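Local coordinates for protein SAM-dependent methyltransferase (PDB 3GGD) that probably transfers a methyl group from S-adenosyl-L-methionine to an acceptor substrate, and binds the product S-adenosyl-L-homocysteine, at residues 21-26 / 83-88; 63-68 / 103-108; 13-18 / 109-114. All coordinates share one frame; numbering follows the deposited sequence.

Interaction 1 (21-26 / 83-88). With SAH (S-adenosyl-L-homocysteine), chain E.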
loop_
_atom_site.group_PDB
_atom_site.type_symbol
_atom_site.label_atom_id
_atom_site.label_comp_id
_atom_site.label_asym_id
_atom_site.label_seq_id
_atom_site.Cartn_x
_atom_site.Cartn_y
_atom_site.Cartn_z
ATOM N N GLN A 21 -0.094 -16.145 2.700
ATOM C CA GLN A 21 0.890 -17.160 2.279
ATOM C C GLN A 21 2.256 -16.494 2.005
ATOM O O GLN A 21 3.314 -16.963 2.477
ATOM C CB GLN A 21 0.397 -17.944 1.074
ATOM C CG GLN A 21 1.241 -19.221 0.844
ATOM C CD GLN A 21 0.947 -19.939 -0.495
ATOM O OE1 GLN A 21 0.916 -19.302 -1.584
ATOM N NE2 GLN A 21 0.740 -21.247 -0.419
ATOM N N TYR A 22 2.220 -15.341 1.328
ATOM C CA TYR A 22 3.444 -14.607 1.057
ATOM C C TYR A 22 4.158 -14.163 2.338
ATOM O O TYR A 22 5.363 -14.370 2.496
ATOM C CB TYR A 22 3.158 -13.361 0.228
ATOM C CG TYR A 22 4.348 -12.433 0.152
ATOM C CD1 TYR A 22 5.434 -12.710 -0.715
ATOM C CD2 TYR A 22 4.420 -11.307 0.958
ATOM C CE1 TYR A 22 6.528 -11.882 -0.793
ATOM C CE2 TYR A 22 5.536 -10.455 0.887
ATOM C CZ TYR A 22 6.577 -10.743 0.017
ATOM O OH TYR A 22 7.659 -9.908 -0.044
ATOM N N TRP A 23 3.399 -13.548 3.241
ATOM C CA TRP A 23 3.977 -13.008 4.466
ATOM C C TRP A 23 4.424 -14.103 5.386
ATOM O O TRP A 23 5.466 -13.988 6.022
ATOM C CB TRP A 23 3.013 -12.062 5.163
ATOM C CG TRP A 23 3.004 -10.671 4.606
ATOM C CD1 TRP A 23 1.936 -10.014 4.040
ATOM C CD2 TRP A 23 4.097 -9.734 4.589
ATOM N NE1 TRP A 23 2.297 -8.746 3.695
ATOM C CE2 TRP A 23 3.620 -8.549 4.007
ATOM C CE3 TRP A 23 5.431 -9.788 5.021
ATOM C CZ2 TRP A 23 4.411 -7.415 3.869
ATOM C CZ3 TRP A 23 6.243 -8.662 4.852
ATOM C CH2 TRP A 23 5.733 -7.492 4.291
ATOM N N ASN A 24 3.688 -15.200 5.437
ATOM C CA ASN A 24 4.155 -16.303 6.271
ATOM C C ASN A 24 5.481 -16.907 5.730
ATOM O O ASN A 24 6.386 -17.271 6.498
ATOM C CB ASN A 24 3.120 -17.391 6.419
ATOM C CG ASN A 24 3.464 -18.351 7.566
ATOM O OD1 ASN A 24 3.818 -19.488 7.328
ATOM N ND2 ASN A 24 3.422 -17.866 8.797
ATOM N N LYS A 25 5.586 -17.013 4.412
ATOM C CA LYS A 25 6.825 -17.478 3.805
ATOM C C LYS A 25 7.956 -16.512 4.132
ATOM O O LYS A 25 9.075 -16.933 4.459
ATOM C CB LYS A 25 6.683 -17.614 2.291
ATOM C CG LYS A 25 8.006 -17.909 1.634
ATOM C CD LYS A 25 8.032 -17.659 0.198
ATOM C CE LYS A 25 7.975 -16.216 -0.179
ATOM N NZ LYS A 25 7.505 -16.298 -1.616
ATOM N N THR A 26 7.664 -15.214 4.042
ATOM C CA THR A 26 8.630 -14.170 4.393
ATOM C C THR A 26 9.072 -14.243 5.854
ATOM O O THR A 26 10.280 -14.208 6.142
ATOM C CB THR A 26 8.051 -12.814 4.020
ATOM O OG1 THR A 26 7.737 -12.848 2.623
ATOM C CG2 THR A 26 9.012 -11.675 4.351
ATOM N N GLY A 83 -1.814 0.495 12.576
ATOM C CA GLY A 83 -1.368 -0.240 11.395
ATOM C C GLY A 83 -2.343 -1.383 11.125
ATOM O O GLY A 83 -2.557 -2.254 11.972
ATOM N N LEU A 84 -2.979 -1.345 9.963
ATOM C CA LEU A 84 -3.955 -2.363 9.586
ATOM C C LEU A 84 -3.416 -3.197 8.410
ATOM O O LEU A 84 -2.864 -2.655 7.439
ATOM C CB LEU A 84 -5.266 -1.713 9.176
ATOM C CG LEU A 84 -6.027 -0.878 10.226
ATOM C CD1 LEU A 84 -7.287 -0.266 9.535
ATOM C CD2 LEU A 84 -6.365 -1.689 11.451
ATOM N N ASP A 85 -3.613 -4.511 8.484
ATOM C CA ASP A 85 -3.246 -5.382 7.389
ATOM C C ASP A 85 -4.104 -6.634 7.446
ATOM O O ASP A 85 -4.536 -7.071 8.535
ATOM C CB ASP A 85 -1.754 -5.730 7.431
ATOM C CG ASP A 85 -1.211 -6.133 6.059
ATOM O OD1 ASP A 85 -1.403 -7.319 5.652
ATOM O OD2 ASP A 85 -0.595 -5.258 5.375
ATOM N N VAL A 86 -4.336 -7.222 6.280
ATOM C CA VAL A 86 -5.066 -8.484 6.175
ATOM C C VAL A 86 -4.287 -9.685 6.692
ATOM O O VAL A 86 -4.901 -10.681 7.080
ATOM C CB VAL A 86 -5.483 -8.777 4.684
ATOM C CG1 VAL A 86 -4.298 -9.232 3.821
ATOM C CG2 VAL A 86 -6.650 -9.783 4.608
ATOM N N SER A 87 -2.947 -9.579 6.744
ATOM C CA SER A 87 -2.100 -10.711 7.054
ATOM C C SER A 87 -1.619 -10.736 8.485
ATOM O O SER A 87 -0.905 -9.813 8.924
ATOM C CB SER A 87 -0.845 -10.708 6.139
ATOM O OG SER A 87 0.120 -11.688 6.561
ATOM N N LYS A 88 -1.907 -11.845 9.177
ATOM C CA LYS A 88 -1.427 -12.010 10.538
ATOM C C LYS A 88 0.090 -12.152 10.594
ATOM O O LYS A 88 0.722 -11.719 11.562
ATOM C CB LYS A 88 -2.129 -13.175 11.237
ATOM C CG LYS A 88 -1.845 -14.512 10.635
ATOM C CD LYS A 88 -2.490 -15.654 11.403
ATOM C CE LYS A 88 -2.251 -16.964 10.625
ATOM N NZ LYS A 88 -2.917 -18.089 11.290
HETATM N N SAH E . 2.260 -0.368 2.807
HETATM C CA SAH E . 3.307 -1.397 3.044
HETATM C CB SAH E . 3.032 -2.736 2.327
HETATM C CG SAH E . 2.822 -2.744 0.802
HETATM S SD SAH E . 2.612 -4.402 0.126
HETATM C C SAH E . 4.688 -0.893 2.655
HETATM O O SAH E . 5.716 -1.434 3.137
HETATM O OXT SAH E . 4.812 0.028 1.847
HETATM C "C5'" SAH E . 0.846 -4.517 0.068
HETATM C "C4'" SAH E . 0.217 -4.832 1.457
HETATM O "O4'" SAH E . -1.225 -4.879 1.340
HETATM C "C3'" SAH E . 0.597 -6.180 2.097
HETATM O "O3'" SAH E . 1.084 -6.037 3.420
HETATM C "C2'" SAH E . -0.707 -6.968 2.127
HETATM O "O2'" SAH E . -0.804 -7.993 3.138
HETATM C "C1'" SAH E . -1.741 -5.863 2.226
HETATM N N9 SAH E . -3.091 -6.274 1.823
HETATM C C8 SAH E . -3.379 -7.037 0.732
HETATM N N7 SAH E . -4.708 -7.206 0.630
HETATM C C5 SAH E . -5.271 -6.546 1.687
HETATM C C6 SAH E . -6.633 -6.390 2.186
HETATM N N6 SAH E . -7.603 -7.008 1.474
HETATM N N1 SAH E . -6.864 -5.692 3.308
HETATM C C2 SAH E . -5.822 -5.125 3.996
HETATM N N3 SAH E . -4.560 -5.259 3.586
HETATM C C4 SAH E . -4.228 -5.961 2.485
#

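Interaction 2 (63-68 / 103-108). With SAH (S-adenosyl-L-homocysteine), chain E; EDO (1,2-ethanediol), chain S; SO4 (sulfate ion), chain H.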
loop_
_atom_site.group_PDB
_atom_site.type_symbol
_atom_site.label_atom_id
_atom_site.label_comp_id
_atom_site.label_asym_id
_atom_site.label_seq_id
_atom_site.Cartn_x
_atom_site.Cartn_y
_atom_site.Cartn_z
ATOM N N PHE A 63 -2.795 2.048 6.303
ATOM C CA PHE A 63 -3.678 1.037 5.738
ATOM C C PHE A 63 -2.869 0.075 4.855
ATOM O O PHE A 63 -2.204 0.531 3.919
ATOM C CB PHE A 63 -4.773 1.669 4.867
ATOM C CG PHE A 63 -5.823 0.693 4.532
ATOM C CD1 PHE A 63 -5.623 -0.226 3.517
ATOM C CD2 PHE A 63 -6.942 0.582 5.337
ATOM C CE1 PHE A 63 -6.553 -1.202 3.254
ATOM C CE2 PHE A 63 -7.899 -0.406 5.083
ATOM C CZ PHE A 63 -7.688 -1.317 4.051
ATOM N N ALA A 64 -2.921 -1.234 5.148
ATOM C CA ALA A 64 -2.095 -2.251 4.437
ATOM C C ALA A 64 -0.612 -1.990 4.781
ATOM O O ALA A 64 0.267 -1.832 3.921
ATOM C CB ALA A 64 -2.369 -2.270 2.874
ATOM N N CYS A 65 -0.355 -1.897 6.075
ATOM C CA CYS A 65 0.943 -1.509 6.601
ATOM C C CYS A 65 2.080 -2.535 6.436
ATOM O O CYS A 65 3.255 -2.232 6.730
ATOM C CB CYS A 65 0.794 -1.161 8.081
ATOM S SG CYS A 65 0.313 -2.600 9.114
ATOM N N GLY A 66 1.751 -3.763 6.027
ATOM C CA GLY A 66 2.780 -4.785 5.826
ATOM C C GLY A 66 3.554 -5.029 7.120
ATOM O O GLY A 66 2.955 -5.137 8.202
ATOM N N ASN A 67 4.879 -5.062 7.016
ATOM C CA ASN A 67 5.753 -5.315 8.156
ATOM C C ASN A 67 6.077 -4.102 8.992
ATOM O O ASN A 67 6.947 -4.159 9.880
ATOM C CB ASN A 67 7.058 -6.001 7.730
ATOM C CG ASN A 67 7.867 -5.172 6.761
ATOM O OD1 ASN A 67 7.470 -4.078 6.407
ATOM N ND2 ASN A 67 8.998 -5.694 6.325
ATOM N N GLY A 68 5.409 -2.992 8.716
ATOM C CA GLY A 68 5.491 -1.832 9.597
ATOM C C GLY A 68 6.672 -0.913 9.481
ATOM O O GLY A 68 6.850 -0.042 10.326
ATOM N N ILE A 103 1.703 2.936 18.649
ATOM C CA ILE A 103 1.240 2.158 17.512
ATOM C C ILE A 103 0.394 0.967 17.981
ATOM O O ILE A 103 0.795 0.259 18.890
ATOM C CB ILE A 103 2.384 1.515 16.698
ATOM C CG1 ILE A 103 3.271 2.574 16.024
ATOM C CG2 ILE A 103 1.790 0.587 15.606
ATOM C CD1 ILE A 103 4.593 1.995 15.366
ATOM N N SER A 104 -0.761 0.777 17.364
ATOM C CA SER A 104 -1.531 -0.449 17.515
ATOM C C SER A 104 -1.573 -1.129 16.152
ATOM O O SER A 104 -1.796 -0.482 15.135
ATOM C CB SER A 104 -2.944 -0.166 17.989
ATOM O OG SER A 104 -2.924 0.477 19.246
ATOM N N TYR A 105 -1.282 -2.419 16.122
ATOM C CA TYR A 105 -1.412 -3.208 14.895
ATOM C C TYR A 105 -2.682 -4.019 15.017
ATOM O O TYR A 105 -2.898 -4.653 16.031
ATOM C CB TYR A 105 -0.234 -4.133 14.671
ATOM C CG TYR A 105 1.020 -3.382 14.270
ATOM C CD1 TYR A 105 1.101 -2.765 13.033
ATOM C CD2 TYR A 105 2.102 -3.305 15.121
ATOM C CE1 TYR A 105 2.237 -2.066 12.653
ATOM C CE2 TYR A 105 3.266 -2.622 14.746
ATOM C CZ TYR A 105 3.316 -2.005 13.523
ATOM O OH TYR A 105 4.428 -1.337 13.160
ATOM N N ARG A 106 -3.493 -4.042 13.976
ATOM C CA ARG A 106 -4.757 -4.747 14.040
ATOM C C ARG A 106 -5.101 -5.380 12.689
ATOM O O ARG A 106 -4.858 -4.787 11.627
ATOM C CB ARG A 106 -5.824 -3.757 14.480
ATOM C CG ARG A 106 -7.209 -4.279 14.431
ATOM C CD ARG A 106 -8.065 -3.438 15.370
ATOM N NE ARG A 106 -9.482 -3.795 15.297
ATOM C CZ ARG A 106 -10.421 -3.230 16.039
ATOM N NH1 ARG A 106 -10.085 -2.290 16.913
ATOM N NH2 ARG A 106 -11.693 -3.592 15.884
ATOM N N LEU A 107 -5.645 -6.593 12.743
ATOM C CA LEU A 107 -6.046 -7.312 11.548
ATOM C C LEU A 107 -7.240 -6.606 10.939
ATOM O O LEU A 107 -8.135 -6.168 11.646
ATOM C CB LEU A 107 -6.449 -8.754 11.873
ATOM C CG LEU A 107 -5.354 -9.774 12.202
ATOM C CD1 LEU A 107 -5.994 -11.031 12.745
ATOM C CD2 LEU A 107 -4.483 -10.084 10.984
ATOM N N LEU A 108 -7.210 -6.437 9.626
ATOM C CA LEU A 108 -8.383 -5.940 8.898
ATOM C C LEU A 108 -8.264 -6.304 7.432
ATOM O O LEU A 108 -7.192 -6.167 6.821
ATOM C CB LEU A 108 -8.598 -4.410 9.053
ATOM C CG LEU A 108 -9.775 -3.774 8.254
ATOM C CD1 LEU A 108 -10.539 -2.687 9.081
ATOM C CD2 LEU A 108 -9.292 -3.194 6.961
HETATM N N SAH E . 2.260 -0.368 2.807
HETATM C CA SAH E . 3.307 -1.397 3.044
HETATM C CB SAH E . 3.032 -2.736 2.327
HETATM C CG SAH E . 2.822 -2.744 0.802
HETATM S SD SAH E . 2.612 -4.402 0.126
HETATM C C SAH E . 4.688 -0.893 2.655
HETATM O O SAH E . 5.716 -1.434 3.137
HETATM O OXT SAH E . 4.812 0.028 1.847
HETATM C "C5'" SAH E . 0.846 -4.517 0.068
HETATM C "C4'" SAH E . 0.217 -4.832 1.457
HETATM O "O4'" SAH E . -1.225 -4.879 1.340
HETATM C "C3'" SAH E . 0.597 -6.180 2.097
HETATM O "O3'" SAH E . 1.084 -6.037 3.420
HETATM C "C2'" SAH E . -0.707 -6.968 2.127
HETATM O "O2'" SAH E . -0.804 -7.993 3.138
HETATM C "C1'" SAH E . -1.741 -5.863 2.226
HETATM N N9 SAH E . -3.091 -6.274 1.823
HETATM C C8 SAH E . -3.379 -7.037 0.732
HETATM N N7 SAH E . -4.708 -7.206 0.630
HETATM C C5 SAH E . -5.271 -6.546 1.687
HETATM C C6 SAH E . -6.633 -6.390 2.186
HETATM N N6 SAH E . -7.603 -7.008 1.474
HETATM N N1 SAH E . -6.864 -5.692 3.308
HETATM C C2 SAH E . -5.822 -5.125 3.996
HETATM N N3 SAH E . -4.560 -5.259 3.586
HETATM C C4 SAH E . -4.228 -5.961 2.485
HETATM C C1 EDO S . -12.463 -4.985 12.653
HETATM O O1 EDO S . -13.240 -5.741 13.571
HETATM C C2 EDO S . -11.319 -5.903 12.209
HETATM O O2 EDO S . -10.120 -5.518 12.900
HETATM S S SO4 H . -7.660 -0.093 17.749
HETATM O O1 SO4 H . -7.324 1.183 18.396
HETATM O O2 SO4 H . -6.511 -0.750 17.130
HETATM O O3 SO4 H . -8.683 0.179 16.751
HETATM O O4 SO4 H . -8.192 -1.024 18.746
#

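Interaction 3 (13-18 / 109-114). With SAH (S-adenosyl-L-homocysteine), chain E.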
loop_
_atom_site.group_PDB
_atom_site.type_symbol
_atom_site.label_atom_id
_atom_site.label_comp_id
_atom_site.label_asym_id
_atom_site.label_seq_id
_atom_site.Cartn_x
_atom_site.Cartn_y
_atom_site.Cartn_z
ATOM N N ILE A 13 -7.424 -15.185 -7.564
ATOM C CA ILE A 13 -6.940 -15.557 -6.240
ATOM C C ILE A 13 -7.897 -15.152 -5.136
ATOM O O ILE A 13 -8.771 -14.317 -5.321
ATOM C CB ILE A 13 -5.571 -14.874 -5.900
ATOM C CG1 ILE A 13 -5.656 -13.367 -6.121
ATOM C CG2 ILE A 13 -4.458 -15.428 -6.733
ATOM C CD1 ILE A 13 -4.444 -12.574 -5.518
ATOM N N ASN A 14 -7.697 -15.768 -3.984
ATOM C CA ASN A 14 -8.269 -15.305 -2.753
ATOM C C ASN A 14 -7.200 -14.373 -2.209
ATOM O O ASN A 14 -6.121 -14.823 -1.803
ATOM C CB ASN A 14 -8.528 -16.456 -1.793
ATOM C CG ASN A 14 -9.171 -15.987 -0.519
ATOM O OD1 ASN A 14 -8.602 -15.185 0.229
ATOM N ND2 ASN A 14 -10.385 -16.473 -0.265
ATOM N N VAL A 15 -7.499 -13.070 -2.235
ATOM C CA VAL A 15 -6.530 -12.053 -1.912
ATOM C C VAL A 15 -5.969 -12.213 -0.482
ATOM O O VAL A 15 -4.743 -12.150 -0.288
ATOM C CB VAL A 15 -7.133 -10.627 -2.141
ATOM C CG1 VAL A 15 -6.214 -9.504 -1.548
ATOM C CG2 VAL A 15 -7.448 -10.407 -3.646
ATOM N N ALA A 16 -6.851 -12.411 0.507
ATOM C CA ALA A 16 -6.442 -12.568 1.923
ATOM C C ALA A 16 -5.481 -13.747 2.069
ATOM O O ALA A 16 -4.410 -13.607 2.646
ATOM C CB ALA A 16 -7.686 -12.751 2.852
ATOM N N ASP A 17 -5.865 -14.887 1.506
ATOM C CA ASP A 17 -5.054 -16.097 1.558
ATOM C C ASP A 17 -3.691 -15.959 0.879
ATOM O O ASP A 17 -2.655 -16.402 1.406
ATOM C CB ASP A 17 -5.807 -17.253 0.905
ATOM C CG ASP A 17 -6.989 -17.760 1.743
ATOM O OD1 ASP A 17 -7.176 -17.324 2.907
ATOM O OD2 ASP A 17 -7.723 -18.622 1.219
ATOM N N ALA A 18 -3.685 -15.340 -0.298
ATOM C CA ALA A 18 -2.443 -15.211 -1.075
ATOM C C ALA A 18 -1.412 -14.379 -0.306
ATOM O O ALA A 18 -0.227 -14.764 -0.179
ATOM C CB ALA A 18 -2.745 -14.607 -2.443
ATOM N N ASP A 109 -9.381 -6.735 6.877
ATOM C CA ASP A 109 -9.483 -7.050 5.478
ATOM C C ASP A 109 -10.284 -5.974 4.769
ATOM O O ASP A 109 -11.504 -5.887 4.953
ATOM C CB ASP A 109 -10.155 -8.446 5.307
ATOM C CG ASP A 109 -10.119 -8.952 3.857
ATOM O OD1 ASP A 109 -9.984 -8.119 2.921
ATOM O OD2 ASP A 109 -10.195 -10.188 3.663
ATOM N N GLY A 110 -9.598 -5.198 3.923
ATOM C CA GLY A 110 -10.205 -4.119 3.153
ATOM C C GLY A 110 -11.323 -4.536 2.192
ATOM O O GLY A 110 -12.111 -3.691 1.748
ATOM N N LEU A 111 -11.395 -5.843 1.895
ATOM C CA LEU A 111 -12.405 -6.371 1.003
ATOM C C LEU A 111 -13.630 -6.803 1.789
ATOM O O LEU A 111 -14.565 -7.281 1.201
ATOM C CB LEU A 111 -11.850 -7.517 0.130
ATOM C CG LEU A 111 -10.632 -7.104 -0.725
ATOM C CD1 LEU A 111 -10.205 -8.318 -1.644
ATOM C CD2 LEU A 111 -10.941 -5.874 -1.574
ATOM N N VAL A 112 -13.653 -6.547 3.101
ATOM C CA VAL A 112 -14.814 -6.883 3.952
ATOM C C VAL A 112 -15.190 -5.604 4.701
ATOM O O VAL A 112 -14.717 -5.384 5.826
ATOM C CB VAL A 112 -14.504 -8.056 4.925
ATOM C CG1 VAL A 112 -15.801 -8.536 5.698
ATOM C CG2 VAL A 112 -13.910 -9.257 4.165
ATOM N N PRO A 113 -15.988 -4.726 4.059
ATOM C CA PRO A 113 -16.230 -3.380 4.610
ATOM C C PRO A 113 -16.860 -3.315 5.994
ATOM O O PRO A 113 -16.669 -2.348 6.672
ATOM C CB PRO A 113 -17.110 -2.703 3.541
ATOM C CG PRO A 113 -16.681 -3.424 2.252
ATOM C CD PRO A 113 -16.659 -4.874 2.759
ATOM N N GLU A 114 -17.530 -4.352 6.426
ATOM C CA GLU A 114 -18.024 -4.420 7.799
ATOM C C GLU A 114 -16.885 -4.294 8.844
ATOM O O GLU A 114 -17.101 -3.778 9.940
ATOM C CB GLU A 114 -18.767 -5.732 8.006
ATOM C CG GLU A 114 -19.209 -5.944 9.445
HETATM N N SAH E . 2.260 -0.368 2.807
HETATM C CA SAH E . 3.307 -1.397 3.044
HETATM C CB SAH E . 3.032 -2.736 2.327
HETATM C CG SAH E . 2.822 -2.744 0.802
HETATM S SD SAH E . 2.612 -4.402 0.126
HETATM C C SAH E . 4.688 -0.893 2.655
HETATM O O SAH E . 5.716 -1.434 3.137
HETATM O OXT SAH E . 4.812 0.028 1.847
HETATM C "C5'" SAH E . 0.846 -4.517 0.068
HETATM C "C4'" SAH E . 0.217 -4.832 1.457
HETATM O "O4'" SAH E . -1.225 -4.879 1.340
HETATM C "C3'" SAH E . 0.597 -6.180 2.097
HETATM O "O3'" SAH E . 1.084 -6.037 3.420
HETATM C "C2'" SAH E . -0.707 -6.968 2.127
HETATM O "O2'" SAH E . -0.804 -7.993 3.138
HETATM C "C1'" SAH E . -1.741 -5.863 2.226
HETATM N N9 SAH E . -3.091 -6.274 1.823
HETATM C C8 SAH E . -3.379 -7.037 0.732
HETATM N N7 SAH E . -4.708 -7.206 0.630
HETATM C C5 SAH E . -5.271 -6.546 1.687
HETATM C C6 SAH E . -6.633 -6.390 2.186
HETATM N N6 SAH E . -7.603 -7.008 1.474
HETATM N N1 SAH E . -6.864 -5.692 3.308
HETATM C C2 SAH E . -5.822 -5.125 3.996
HETATM N N3 SAH E . -4.560 -5.259 3.586
HETATM C C4 SAH E . -4.228 -5.961 2.485
#

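Interaction 1 (21-26 / 83-88)
Trp23, on helix 15-29, lies against Ser87 and reaches the ribose of SAH beside Asp85, the acidic residue that closes the second strand of the Rossmann-like sheet and binds the ribose hydroxyls, as in many class I methyltransferases. The tryptophan starts at CB, 3.2 Å from Ser87 OG, so helix and loop are in close contact at the root of the side chain. With CG anti to the carbonyl carbon (chi1 -82°), the indole is turned toward the nucleoside. CG stays near the serine hydroxyl, and CD1 lies 3.5 Å from Ser87 OG. At the polar corner, NE1 donates to SAH O3' at 3.0 Å in a bent bond. A weak second bond runs from NE1 to SAH O2' at 3.2 Å. The ribose therefore meets the indole at its edge; CE2 and CZ2 also pass O3'. The side chain packs against Ser89, Ala90 and Ile93 of helix 88-97 and against Trp35 as well, while Tyr22 CE2 sits over one face of the ring. Asp85 completes the grip as a bidentate acceptor, OD1 taking O2' and OD2 taking O3', each at 2.7 Å. OD2 has a second donor in Gly66 N. An asparagine here would probably cost one of the two hydroxyls its acceptor, because its amide nitrogen would face a donor, and would weaken the fixing of the ribose. Val86, next along, lays CG1 3.5 Å from SAH C4, against the adenine. Ser87 OG itself is bonded to Glu20 OE1 and caps helix 88-97 through Ala90 N. The carboxylate is steadied by an Asx turn, in which Ser87 N donates to Asp85 OD1 at 2.9 Å, on the anti lone pair.

Interaction 2 (63-68 / 103-108)
Phe63 and Leu108 meet where the glycine-rich loop after the first strand, the SAM-binding loop of the class I methyltransferase fold, faces strand 103-107 at one edge of the sheet. Two apolar contacts join them. The side chains of Phe63 and Leu108 cross at about a right angle, with ring atom CE2 3.6 Å from Leu108 CD2; Leu145, Leu149 and Leu152 of helix 142-153 also touch the phenylalanine. Further along, Cys65 and Tyr105 form a sulfur-aromatic contact: SG stands 5.1 Å from the ring centroid, at the edge, nearest CD1 and CE1. Placing SG between the backbone N and the carbonyl carbon (chi1 65°) brings the sulfur to this rim, while Ile103 CG2 lies over one face of the ring.

The phenol end makes van der Waals contact with the loop, Tyr105 OH lying 3.8 Å from Gly68 CA; its hydrogen bond goes to Asn98 O. A side chain at Gly68 would run into this hydroxyl, and one at Gly66 into SAH. Both glycines have positive phi, and Gly68 ends a type II' turn that Gly68 N closes onto Cys65 O.

Around the ligand, Ala64 CB packs 3.2 Å from SAH O4', and Leu108 O approaches adenine atom SAH C2 at 3.3 Å. The polar contact comes from the backbone: the amino nitrogen of the homocysteine, SAH N, donates to Ala64 O at 2.7 Å.

Interaction 3 (13-18 / 109-114)
Asp109 faces Ala16 at the start of helix 15-29, its OD2 3.7 Å from Ala16 CB, a plain van der Waals touch. CG is anti to the backbone N (chi1 -172°), which carries the carboxylate across to the helix and the adenine together. The other oxygen, OD1, accepts twice: from the exocyclic amine SAH N6 at 3.0 Å, and from Leu111 N at 2.9 Å. The latter closes an Asx turn, with the donor coming from above the carboxylate plane, 35° out of it. These bonds probably fix the rotation of the acid, so that its acceptor stays turned toward the amine.

Gly110 follows with its backbone alone. Its N-H points almost straight at the ring nitrogen, Gly110 N to SAH N1 being 2.8 Å with an angle of 170°, and its carbonyl is bonded to Ser148 OG of helix 142-153. Leu111 then turns back toward the first segment. Its CG lies 3.7 Å from SAH N6, and its CD1 meets Val15 CB at 3.9 Å; the two branched side chains cross at about a right angle. Val15 also borders the ligand, CG1 resting 3.5 Å from SAH N7, while Pro138 packs against it. Val112 completes a type I turn by donating its N-H to Asp109 O, and the chain leads on toward helix 113-123. On the facing segment, Asn14 OD1 accepts from Asp17 N at 3.0 Å and N-caps helix 15-29, which sets Val15 and Ala16 in its first turn.

Reading the amine with an acid and N1 with the next backbone N-H, just past a strand end, is the adenine-recognition arrangement of many class I methyltransferases with the Rossmann-like fold.

The three contacts line one SAH site: interaction 2 binds the amino end through Ala64 O and also borders the adenine at C2, interaction 1 holds the ribose and interaction 3 the adenine. Interactions 1 and 2, with centres about 9 Å apart, share the sheet, where Gly83 N lies 2.7 Å from Ser104 O in a probable hydrogen bond between neighbouring strands. Val86 links interactions 1 and 3, its CG2 packing 3.6 Å from Ala16 CB and 3.6 Å from Asp109 CG. Interactions 2 and 3 meet where Phe63 CZ lies 3.9 Å from Gly110 CA. Helix 15-29 serves interactions 1 and 3, bringing Val15 to the base and Trp23 to the sugar.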